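Local atomic coordinates of toll-like receptor 6, Variable lymphocyte receptor B (Mus musculus, PDB entry 3A79), a protein that probably senses microbial lipopeptides at the cell surface together with a partner Toll-like receptor, here as an ectodomain fused to part of a hagfish lymphocyte receptor. Residues Gln192-Phe203 against Ser216-Asn227; Leu307-Gln315 against Leu336-Ile344. One frame throughout, in Å; residues are numbered along the deposited sequence.

Interaction 1: Gln192-Phe203 against Ser216-Asn227; sequences QIPNTTVLHLVF and SVNALGHLQLSN. With NAG (2-acetamido-2-deoxy-beta-D-glucopyranose), chain N; NAG (2-acetamido-2-deoxy-beta-D-glucopyranose), chain M.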
loop_
_atom_site.group_PDB
_atom_site.type_symbol
_atom_site.label_atom_id
_atom_site.label_comp_id
_atom_site.label_asym_id
_atom_site.label_seq_id
_atom_site.Cartn_x
_atom_site.Cartn_y
_atom_site.Cartn_z
ATOM N N GLN B 192 15.387 42.160 25.252
ATOM C CA GLN B 192 16.513 41.326 25.588
ATOM C C GLN B 192 15.961 40.106 26.293
ATOM O O GLN B 192 15.279 40.244 27.308
ATOM C CB GLN B 192 17.455 42.089 26.515
ATOM C CG GLN B 192 18.622 41.274 27.016
ATOM C CD GLN B 192 19.791 41.314 26.070
ATOM O OE1 GLN B 192 20.479 42.335 25.964
ATOM N NE2 GLN B 192 20.029 40.202 25.372
ATOM N N ILE B 193 16.239 38.923 25.747
ATOM C CA ILE B 193 15.866 37.659 26.385
ATOM C C ILE B 193 16.950 37.118 27.320
ATOM O O ILE B 193 18.068 36.842 26.887
ATOM C CB ILE B 193 15.539 36.564 25.356
ATOM C CG1 ILE B 193 14.109 36.715 24.838
ATOM C CG2 ILE B 193 15.680 35.203 25.990
ATOM C CD1 ILE B 193 13.968 37.676 23.693
ATOM N N PRO B 194 16.611 36.948 28.606
ATOM C CA PRO B 194 17.550 36.417 29.602
ATOM C C PRO B 194 18.082 35.070 29.149
ATOM O O PRO B 194 17.419 34.416 28.350
ATOM C CB PRO B 194 16.676 36.233 30.845
ATOM C CG PRO B 194 15.519 37.153 30.644
ATOM C CD PRO B 194 15.273 37.185 29.173
ATOM N N ASN B 195 19.249 34.656 29.635
ATOM C CA ASN B 195 19.765 33.337 29.270
ATOM C C ASN B 195 18.779 32.243 29.665
ATOM O O ASN B 195 18.415 32.119 30.835
ATOM C CB ASN B 195 21.135 33.078 29.903
ATOM C CG ASN B 195 21.995 34.318 29.945
ATOM O OD1 ASN B 195 21.502 35.403 30.250
ATOM N ND2 ASN B 195 23.286 34.168 29.629
ATOM N N THR B 196 18.329 31.469 28.682
ATOM C CA THR B 196 17.423 30.345 28.924
ATOM C C THR B 196 17.923 29.144 28.169
ATOM O O THR B 196 18.501 29.287 27.097
ATOM C CB THR B 196 16.017 30.603 28.373
ATOM O OG1 THR B 196 15.655 31.973 28.564
ATOM C CG2 THR B 196 15.026 29.734 29.084
ATOM N N THR B 197 17.694 27.956 28.707
ATOM C CA THR B 197 17.881 26.760 27.898
ATOM C C THR B 197 16.920 26.771 26.689
ATOM O O THR B 197 17.348 26.681 25.529
ATOM C CB THR B 197 17.699 25.472 28.712
ATOM O OG1 THR B 197 18.706 25.411 29.726
ATOM C CG2 THR B 197 17.825 24.250 27.800
ATOM N N VAL B 198 15.627 26.904 26.955
ATOM C CA VAL B 198 14.652 26.929 25.876
ATOM C C VAL B 198 13.947 28.277 25.778
ATOM O O VAL B 198 13.588 28.872 26.789
ATOM C CB VAL B 198 13.608 25.807 26.053
ATOM C CG1 VAL B 198 12.566 25.858 24.958
ATOM C CG2 VAL B 198 14.292 24.448 26.074
ATOM N N LEU B 199 13.776 28.768 24.556
ATOM C CA LEU B 199 12.903 29.911 24.324
ATOM C C LEU B 199 11.787 29.507 23.385
ATOM O O LEU B 199 12.041 29.178 22.230
ATOM C CB LEU B 199 13.659 31.087 23.720
ATOM C CG LEU B 199 12.746 32.282 23.439
ATOM C CD1 LEU B 199 11.963 32.659 24.679
ATOM C CD2 LEU B 199 13.555 33.445 22.972
ATOM N N HIS B 200 10.556 29.528 23.883
ATOM C CA HIS B 200 9.397 29.157 23.080
ATOM C C HIS B 200 8.521 30.375 22.834
ATOM O O HIS B 200 8.038 31.020 23.776
ATOM C CB HIS B 200 8.582 28.072 23.782
ATOM C CG HIS B 200 7.508 27.470 22.927
ATOM N ND1 HIS B 200 7.081 28.047 21.750
ATOM C CD2 HIS B 200 6.758 26.355 23.093
ATOM C CE1 HIS B 200 6.128 27.303 21.216
ATOM N NE2 HIS B 200 5.915 26.270 22.011
ATOM N N LEU B 201 8.322 30.683 21.558
ATOM C CA LEU B 201 7.539 31.842 21.169
ATOM C C LEU B 201 6.284 31.410 20.414
ATOM O O LEU B 201 6.356 30.649 19.451
ATOM C CB LEU B 201 8.389 32.782 20.312
ATOM C CG LEU B 201 9.690 33.212 20.982
ATOM C CD1 LEU B 201 10.640 33.828 19.980
ATOM C CD2 LEU B 201 9.386 34.175 22.109
ATOM N N VAL B 202 5.132 31.891 20.862
ATOM C CA VAL B 202 3.872 31.561 20.205
ATOM C C VAL B 202 3.256 32.835 19.629
ATOM O O VAL B 202 3.173 33.853 20.318
ATOM C CB VAL B 202 2.867 30.878 21.186
ATOM C CG1 VAL B 202 1.727 30.260 20.425
ATOM C CG2 VAL B 202 3.568 29.829 22.036
ATOM N N PHE B 203 2.824 32.776 18.372
ATOM C CA PHE B 203 2.261 33.943 17.698
ATOM C C PHE B 203 0.765 33.810 17.464
ATOM O O PHE B 203 0.177 32.757 17.710
ATOM C CB PHE B 203 2.978 34.167 16.372
ATOM C CG PHE B 203 4.467 34.245 16.510
ATOM C CD1 PHE B 203 5.263 33.152 16.205
ATOM C CD2 PHE B 203 5.071 35.405 16.972
ATOM C CE1 PHE B 203 6.634 33.215 16.341
ATOM C CE2 PHE B 203 6.440 35.474 17.113
ATOM C CZ PHE B 203 7.225 34.372 16.798
ATOM N N SER B 216 17.021 40.056 21.188
ATOM C CA SER B 216 18.343 39.531 21.482
ATOM C C SER B 216 18.310 38.346 22.452
ATOM O O SER B 216 17.422 38.233 23.300
ATOM C CB SER B 216 19.241 40.638 22.020
ATOM O OG SER B 216 19.391 41.649 21.043
ATOM N N VAL B 217 19.279 37.453 22.299
ATOM C CA VAL B 217 19.519 36.407 23.270
ATOM C C VAL B 217 21.016 36.181 23.349
ATOM O O VAL B 217 21.707 36.291 22.343
ATOM C CB VAL B 217 18.835 35.084 22.873
ATOM C CG1 VAL B 217 19.220 33.972 23.837
ATOM C CG2 VAL B 217 17.334 35.254 22.854
ATOM N N ASN B 218 21.516 35.868 24.538
ATOM C CA ASN B 218 22.915 35.496 24.693
ATOM C C ASN B 218 23.073 33.982 24.635
ATOM O O ASN B 218 23.528 33.421 23.635
ATOM C CB ASN B 218 23.470 36.012 26.022
ATOM C CG ASN B 218 22.540 37.001 26.700
ATOM O OD1 ASN B 218 22.929 38.134 26.998
ATOM N ND2 ASN B 218 21.300 36.576 26.951
ATOM N N ALA B 219 22.691 33.322 25.723
ATOM C CA ALA B 219 22.831 31.879 25.823
ATOM C C ALA B 219 21.495 31.201 25.556
ATOM O O ALA B 219 20.534 31.413 26.293
ATOM C CB ALA B 219 23.359 31.497 27.197
ATOM N N LEU B 220 21.442 30.386 24.502
ATOM C CA LEU B 220 20.205 29.735 24.093
ATOM C C LEU B 220 20.465 28.321 23.590
ATOM O O LEU B 220 21.348 28.105 22.772
ATOM C CB LEU B 220 19.514 30.549 23.003
ATOM C CG LEU B 220 18.059 30.160 22.796
ATOM C CD1 LEU B 220 17.345 30.154 24.139
ATOM C CD2 LEU B 220 17.385 31.088 21.821
ATOM N N GLY B 221 19.704 27.355 24.085
ATOM C CA GLY B 221 19.923 25.983 23.690
ATOM C C GLY B 221 18.960 25.586 22.594
ATOM O O GLY B 221 19.307 24.852 21.667
ATOM N N HIS B 222 17.740 26.091 22.701
ATOM C CA HIS B 222 16.672 25.692 21.810
ATOM C C HIS B 222 15.737 26.869 21.622
ATOM O O HIS B 222 15.160 27.388 22.578
ATOM C CB HIS B 222 15.930 24.496 22.411
ATOM C CG HIS B 222 14.961 23.836 21.479
ATOM N ND1 HIS B 222 15.245 23.600 20.151
ATOM C CD2 HIS B 222 13.722 23.333 21.692
ATOM C CE1 HIS B 222 14.217 22.996 19.583
ATOM N NE2 HIS B 222 13.279 22.824 20.496
ATOM N N LEU B 223 15.630 27.320 20.383
ATOM C CA LEU B 223 14.649 28.323 20.033
ATOM C C LEU B 223 13.472 27.574 19.472
ATOM O O LEU B 223 13.650 26.612 18.731
ATOM C CB LEU B 223 15.194 29.263 18.967
ATOM C CG LEU B 223 14.130 30.206 18.424
ATOM C CD1 LEU B 223 13.737 31.217 19.499
ATOM C CD2 LEU B 223 14.668 30.890 17.205
ATOM N N GLN B 224 12.267 27.997 19.814
ATOM C CA GLN B 224 11.099 27.331 19.267
ATOM C C GLN B 224 9.942 28.269 18.962
ATOM O O GLN B 224 9.448 28.970 19.849
ATOM C CB GLN B 224 10.648 26.231 20.200
ATOM C CG GLN B 224 9.788 25.233 19.502
ATOM C CD GLN B 224 8.935 24.481 20.464
ATOM O OE1 GLN B 224 9.358 24.223 21.596
ATOM N NE2 GLN B 224 7.712 24.137 20.039
ATOM N N LEU B 225 9.517 28.269 17.700
ATOM C CA LEU B 225 8.474 29.178 17.238
ATOM C C LEU B 225 7.253 28.390 16.816
ATOM O O LEU B 225 7.382 27.370 16.145
ATOM C CB LEU B 225 8.934 30.016 16.036
ATOM C CG LEU B 225 10.349 30.557 15.848
ATOM C CD1 LEU B 225 10.305 31.628 14.784
ATOM C CD2 LEU B 225 10.927 31.111 17.127
ATOM N N SER B 226 6.074 28.895 17.175
ATOM C CA SER B 226 4.809 28.237 16.864
ATOM C C SER B 226 3.799 29.184 16.212
ATOM O O SER B 226 3.667 30.333 16.621
ATOM C CB SER B 226 4.215 27.638 18.132
ATOM O OG SER B 226 5.108 26.700 18.715
ATOM N N ASN B 227 3.082 28.677 15.209
ATOM C CA ASN B 227 2.108 29.459 14.447
ATOM C C ASN B 227 2.785 30.438 13.484
ATOM O O ASN B 227 2.758 31.654 13.681
ATOM C CB ASN B 227 1.134 30.204 15.367
ATOM C CG ASN B 227 0.359 29.273 16.308
ATOM O OD1 ASN B 227 0.377 28.045 16.171
ATOM N ND2 ASN B 227 -0.333 29.872 17.273
HETATM C C1 NAG N . 23.747 35.368 30.335
HETATM C C2 NAG N . 25.031 35.016 31.102
HETATM C C3 NAG N . 25.586 36.259 31.791
HETATM C C4 NAG N . 25.889 37.329 30.755
HETATM C C5 NAG N . 24.689 37.636 29.839
HETATM C C6 NAG N . 25.191 38.416 28.602
HETATM C C7 NAG N . 24.019 32.945 32.110
HETATM C C8 NAG N . 24.298 31.740 31.255
HETATM N N2 NAG N . 24.927 33.924 32.073
HETATM O O3 NAG N . 26.764 35.946 32.505
HETATM O O4 NAG N . 26.330 38.488 31.434
HETATM O O5 NAG N . 23.979 36.459 29.430
HETATM O O6 NAG N . 24.208 39.076 27.821
HETATM O O7 NAG N . 23.010 32.990 32.822
HETATM C C1 NAG M . 18.740 44.607 17.497
HETATM C C2 NAG M . 19.640 45.484 16.611
HETATM C C3 NAG M . 21.104 45.101 16.813
HETATM C C4 NAG M . 21.488 45.288 18.272
HETATM C C5 NAG M . 20.538 44.558 19.241
HETATM C C6 NAG M . 20.757 45.113 20.668
HETATM C C7 NAG M . 18.173 45.183 14.591
HETATM C C8 NAG M . 17.151 46.283 14.500
HETATM N N2 NAG M . 19.331 45.493 15.179
HETATM O O3 NAG M . 21.941 45.898 16.000
HETATM O O4 NAG M . 22.824 44.855 18.435
HETATM O O5 NAG M . 19.158 44.674 18.869
HETATM O O6 NAG M . 20.230 44.347 21.739
HETATM O O7 NAG M . 17.938 44.068 14.112
#
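L199 and L201 each give a backbone N-H and a carbonyl to the neighbouring strand: L199 N donates to H222 O at 2.8 Å, L199 O accepts from Q224 N at 2.7 Å, and L201 repeats this with Q224 O and S226 N. At the corner where both segments turn, T197 O is gripped twice, by G221 N and H222 N. Before it, I193 N donates to S216 O at 2.8 Å, joining strands 190-196 and 214-220 as a separate two-strand parallel sheet. At the far end N227 ND2 reaches F203 O at 3.0 Å, that oxygen close to the amide plane.

On the face carrying H200 and Q224, the Q224 amide lies over the H200 ring, Q224 CD 3.8 Å above the ring plane over its centre, with the amide and ring planes 28° apart. Q224 gets there with CG anti to its N (chi1 -160°) and an extended chain, while H200 ND1 makes only a weak bond to Q224 O. N195 carries a glycan through ND2, and S216 OG hydrogen-bonds O6 of another sugar at 2.9 Å. On the opposite face L199 CD2 meets L223 CD1 at 4.1 Å, and L201 CD1 lies beside L225 CD2.

Both segments belong to the Toll-like receptor 6 part, a leucine-rich-repeat solenoid. Strand 171-178 flanks 198-203, 252-261 flanks 222-227, and helix 235-246 packs F241 on L201 and L242 on L223.

Interaction 2: Leu307-Gln315 against Leu336-Ile344; sequences LMIEHVKNQ and LSISDTPFI. With NAG (2-acetamido-2-deoxy-beta-D-glucopyranose), chain G; NAG (2-acetamido-2-deoxy-beta-D-glucopyranose), chain C.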
loop_
_atom_site.group_PDB
_atom_site.type_symbol
_atom_site.label_atom_id
_atom_site.label_comp_id
_atom_site.label_asym_id
_atom_site.label_seq_id
_atom_site.Cartn_x
_atom_site.Cartn_y
_atom_site.Cartn_z
ATOM N N LEU B 307 18.293 17.623 9.853
ATOM C CA LEU B 307 16.954 18.102 9.515
ATOM C C LEU B 307 15.925 17.028 9.856
ATOM O O LEU B 307 16.135 15.838 9.613
ATOM C CB LEU B 307 16.853 18.466 8.040
ATOM C CG LEU B 307 15.549 19.166 7.670
ATOM C CD1 LEU B 307 15.340 20.361 8.574
ATOM C CD2 LEU B 307 15.583 19.590 6.213
ATOM N N MET B 308 14.813 17.446 10.437
ATOM C CA MET B 308 13.770 16.509 10.811
ATOM C C MET B 308 12.403 17.128 10.548
ATOM O O MET B 308 12.006 18.080 11.220
ATOM C CB MET B 308 13.891 16.148 12.283
ATOM C CG MET B 308 13.170 14.869 12.652
ATOM S SD MET B 308 11.952 15.058 13.960
ATOM C CE MET B 308 10.664 15.866 13.040
ATOM N N ILE B 309 11.691 16.589 9.563
ATOM C CA ILE B 309 10.368 17.085 9.207
ATOM C C ILE B 309 9.317 16.015 9.488
ATOM O O ILE B 309 9.499 14.850 9.131
ATOM C CB ILE B 309 10.313 17.501 7.731
ATOM C CG1 ILE B 309 11.515 18.379 7.391
ATOM C CG2 ILE B 309 9.047 18.261 7.444
ATOM C CD1 ILE B 309 11.357 19.156 6.108
ATOM N N GLU B 310 8.224 16.408 10.140
ATOM C CA GLU B 310 7.173 15.464 10.503
ATOM C C GLU B 310 5.792 16.057 10.346
ATOM O O GLU B 310 5.490 17.106 10.903
ATOM C CB GLU B 310 7.340 14.951 11.939
ATOM C CG GLU B 310 6.581 13.648 12.201
ATOM C CD GLU B 310 6.622 13.184 13.655
ATOM O OE1 GLU B 310 7.689 13.296 14.311
ATOM O OE2 GLU B 310 5.575 12.689 14.134
ATOM N N HIS B 311 4.949 15.354 9.604
ATOM C CA HIS B 311 3.575 15.782 9.359
ATOM C C HIS B 311 3.536 16.905 8.351
ATOM O O HIS B 311 3.619 18.073 8.711
ATOM C CB HIS B 311 2.876 16.222 10.645
ATOM C CG HIS B 311 1.400 16.394 10.485
ATOM N ND1 HIS B 311 0.603 15.441 9.889
ATOM C CD2 HIS B 311 0.576 17.410 10.828
ATOM C CE1 HIS B 311 -0.646 15.862 9.872
ATOM N NE2 HIS B 311 -0.692 17.054 10.440
ATOM N N VAL B 312 3.405 16.550 7.083
ATOM C CA VAL B 312 3.460 17.540 6.030
ATOM C C VAL B 312 2.193 17.480 5.215
ATOM O O VAL B 312 1.908 16.465 4.585
ATOM C CB VAL B 312 4.654 17.298 5.108
ATOM C CG1 VAL B 312 4.671 18.334 4.001
ATOM C CG2 VAL B 312 5.944 17.331 5.908
ATOM N N LYS B 313 1.419 18.560 5.253
ATOM C CA LYS B 313 0.233 18.680 4.417
ATOM C C LYS B 313 0.725 19.450 3.147
ATOM O O LYS B 313 1.506 20.392 3.261
ATOM C CB LYS B 313 -0.975 19.333 5.202
ATOM C CG LYS B 313 -1.081 19.057 6.819
ATOM C CD LYS B 313 -2.501 19.354 7.553
ATOM C CE LYS B 313 -2.541 19.053 9.141
ATOM N NZ LYS B 313 -3.855 19.012 10.032
ATOM N N ASN B 314 0.358 19.011 1.941
ATOM C CA ASN B 314 0.738 19.751 0.715
ATOM C C ASN B 314 -0.448 20.136 -0.189
ATOM O O ASN B 314 -1.202 19.281 -0.638
ATOM C CB ASN B 314 1.803 18.995 -0.089
ATOM C CG ASN B 314 2.144 19.676 -1.424
ATOM O OD1 ASN B 314 1.663 20.764 -1.729
ATOM N ND2 ASN B 314 2.978 19.020 -2.224
ATOM N N GLN B 315 -0.596 21.428 -0.458
ATOM C CA GLN B 315 -1.756 21.947 -1.178
ATOM C C GLN B 315 -1.537 22.159 -2.675
ATOM O O GLN B 315 -2.474 22.495 -3.394
ATOM C CB GLN B 315 -2.220 23.262 -0.556
ATOM C CG GLN B 315 -2.485 23.171 0.918
ATOM C CD GLN B 315 -2.996 24.471 1.480
ATOM O OE1 GLN B 315 -2.979 25.511 0.800
ATOM N NE2 GLN B 315 -3.458 24.429 2.732
ATOM N N LEU B 336 18.837 13.094 7.860
ATOM C CA LEU B 336 17.595 13.622 7.313
ATOM C C LEU B 336 16.446 12.689 7.648
ATOM O O LEU B 336 16.479 11.521 7.273
ATOM C CB LEU B 336 17.681 13.764 5.798
ATOM C CG LEU B 336 16.405 14.312 5.154
ATOM C CD1 LEU B 336 16.068 15.682 5.717
ATOM C CD2 LEU B 336 16.534 14.380 3.645
ATOM N N SER B 337 15.451 13.206 8.366
ATOM C CA SER B 337 14.187 12.509 8.562
ATOM C C SER B 337 13.053 13.306 7.910
ATOM O O SER B 337 12.904 14.495 8.165
ATOM C CB SER B 337 13.879 12.320 10.055
ATOM O OG SER B 337 14.844 11.524 10.731
ATOM N N ILE B 338 12.263 12.657 7.061
ATOM C CA ILE B 338 11.025 13.257 6.569
ATOM C C ILE B 338 9.873 12.278 6.696
ATOM O O ILE B 338 9.810 11.320 5.939
ATOM C CB ILE B 338 11.110 13.630 5.104
ATOM C CG1 ILE B 338 12.076 14.799 4.898
ATOM C CG2 ILE B 338 9.709 13.961 4.589
ATOM C CD1 ILE B 338 12.318 15.136 3.439
ATOM N N SER B 339 8.952 12.535 7.626
ATOM C CA SER B 339 7.920 11.555 8.000
ATOM C C SER B 339 6.477 12.079 7.987
ATOM O O SER B 339 6.225 13.262 8.195
ATOM C CB SER B 339 8.228 10.984 9.390
ATOM O OG SER B 339 9.515 10.393 9.425
ATOM N N ASP B 340 5.527 11.179 7.761
ATOM C CA ASP B 340 4.109 11.543 7.775
ATOM C C ASP B 340 3.767 12.650 6.761
ATOM O O ASP B 340 3.248 13.705 7.118
ATOM C CB ASP B 340 3.696 11.951 9.186
ATOM C CG ASP B 340 2.198 12.127 9.340
ATOM O OD1 ASP B 340 1.428 11.780 8.409
ATOM O OD2 ASP B 340 1.798 12.622 10.415
ATOM N N THR B 341 4.053 12.383 5.492
ATOM C CA THR B 341 3.833 13.340 4.426
ATOM C C THR B 341 3.183 12.606 3.271
ATOM O O THR B 341 3.140 11.382 3.268
ATOM C CB THR B 341 5.165 13.840 3.911
ATOM O OG1 THR B 341 5.651 12.912 2.935
ATOM C CG2 THR B 341 6.169 13.942 5.050
ATOM N N PRO B 342 2.699 13.348 2.263
ATOM C CA PRO B 342 2.149 12.727 1.053
ATOM C C PRO B 342 3.225 12.323 0.046
ATOM O O PRO B 342 2.870 11.943 -1.068
ATOM C CB PRO B 342 1.315 13.847 0.424
ATOM C CG PRO B 342 1.460 15.043 1.330
ATOM C CD PRO B 342 2.630 14.813 2.204
ATOM N N PHE B 343 4.504 12.411 0.409
ATOM C CA PHE B 343 5.571 12.182 -0.567
ATOM C C PHE B 343 5.553 10.752 -1.117
ATOM O O PHE B 343 5.279 9.804 -0.386
ATOM C CB PHE B 343 6.950 12.537 0.006
ATOM C CG PHE B 343 7.066 13.962 0.474
ATOM C CD1 PHE B 343 6.181 14.931 0.025
ATOM C CD2 PHE B 343 8.072 14.338 1.349
ATOM C CE1 PHE B 343 6.285 16.245 0.460
ATOM C CE2 PHE B 343 8.180 15.656 1.780
ATOM C CZ PHE B 343 7.281 16.606 1.337
ATOM N N ILE B 344 5.849 10.612 -2.408
ATOM C CA ILE B 344 5.780 9.324 -3.093
ATOM C C ILE B 344 7.161 8.749 -3.406
ATOM O O ILE B 344 7.277 7.642 -3.948
ATOM C CB ILE B 344 5.022 9.456 -4.416
ATOM C CG1 ILE B 344 5.698 10.497 -5.299
ATOM C CG2 ILE B 344 3.589 9.857 -4.178
ATOM C CD1 ILE B 344 5.032 10.665 -6.650
HETATM C C1 NAG G . 11.742 7.990 12.467
HETATM C C2 NAG G . 12.083 7.788 13.946
HETATM C C3 NAG G . 10.866 7.766 14.875
HETATM C C4 NAG G . 9.801 8.807 14.522
HETATM C C5 NAG G . 9.595 8.887 13.010
HETATM C C6 NAG G . 8.716 10.074 12.659
HETATM C C7 NAG G . 14.082 6.501 14.520
HETATM C C8 NAG G . 14.652 5.131 14.769
HETATM N N2 NAG G . 12.808 6.542 14.117
HETATM O O3 NAG G . 11.281 7.924 16.220
HETATM O O4 NAG G . 8.601 8.464 15.212
HETATM O O5 NAG G . 10.821 9.047 12.329
HETATM O O6 NAG G . 9.207 11.206 13.341
HETATM O O7 NAG G . 14.778 7.509 14.684
HETATM C C1 NAG C . 8.010 9.585 15.909
HETATM C C2 NAG C . 6.476 9.494 15.845
HETATM C C3 NAG C . 5.805 10.442 16.826
HETATM C C4 NAG C . 6.359 10.197 18.224
HETATM C C5 NAG C . 7.865 10.441 18.189
HETATM C C6 NAG C . 8.522 10.138 19.528
HETATM C C7 NAG C . 5.419 8.720 13.805
HETATM C C8 NAG C . 4.724 9.109 12.522
HETATM N N2 NAG C . 5.934 9.720 14.519
HETATM O O3 NAG C . 4.396 10.327 16.745
HETATM O O4 NAG C . 5.712 11.048 19.154
HETATM O O5 NAG C . 8.506 9.624 17.232
HETATM O O6 NAG C . 8.495 8.745 19.756
HETATM O O7 NAG C . 5.513 7.533 14.158
#
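L307 to E310 pair in parallel with L336 to S339, the strand axes 4.6 Å apart and 6° from parallel. S337 takes part twice, its N donating to L307 O and its O accepting from I309 N at 2.8 Å; S339 does the same between I309 O and H311 N. Beyond it V312 N still bonds D340 O.

With helix 321-329 between the strands, this is a beta-alpha-beta step of the leucine-rich-repeat horseshoe in the receptor part of the fusion. On the helix side L336 CD1 packs against L307 CB at 3.7 Å, and F328 meets I309, L336 and I338.

On the other face the E310 carboxylate spans two glycan sugars: OE1 accepts from O6 of one at 2.8 Å, OE2 from N2 of the next at 3.0 Å. CG anti to the backbone N (chi1 -160°) and an extended chain carry it there. With an alanine in place of E310, the two sugar donors would probably lose this shared acceptor and the glycan be freer to swing.

H311 ND1 donates to D340 OD2 at 3.1 Å from above the carboxylate plane. T341 OG1 closes an ST turn on F343 N; P342 O is hydrogen-bonded to an aromatic side chain of the other protein chain.

How the interactions relate
The two contacts follow one another along the chain, interaction 1 first; both pair adjacent parallel strands of the solenoid, and interaction 1 adds the small sheet of 190-196 and 214-220. Strands 252-261 and 278-288 lie between them, so they do not touch: the centres of interaction 1 and interaction 2 are about 25 Å apart, and the nearest atoms of interaction 1 and interaction 2 about 10 Å. Strand 278-288 is bonded through its backbone to M308 and E310, and side chains of 252-261 meet H222 and S226. The 12 residues joining 192-203 to 216-227 hold no helix, whereas helix 321-329 joins 307-315 to 336-344. Both contacts meet glycans carried by the receptor itself, but interaction 2 alone reaches the other protein chain.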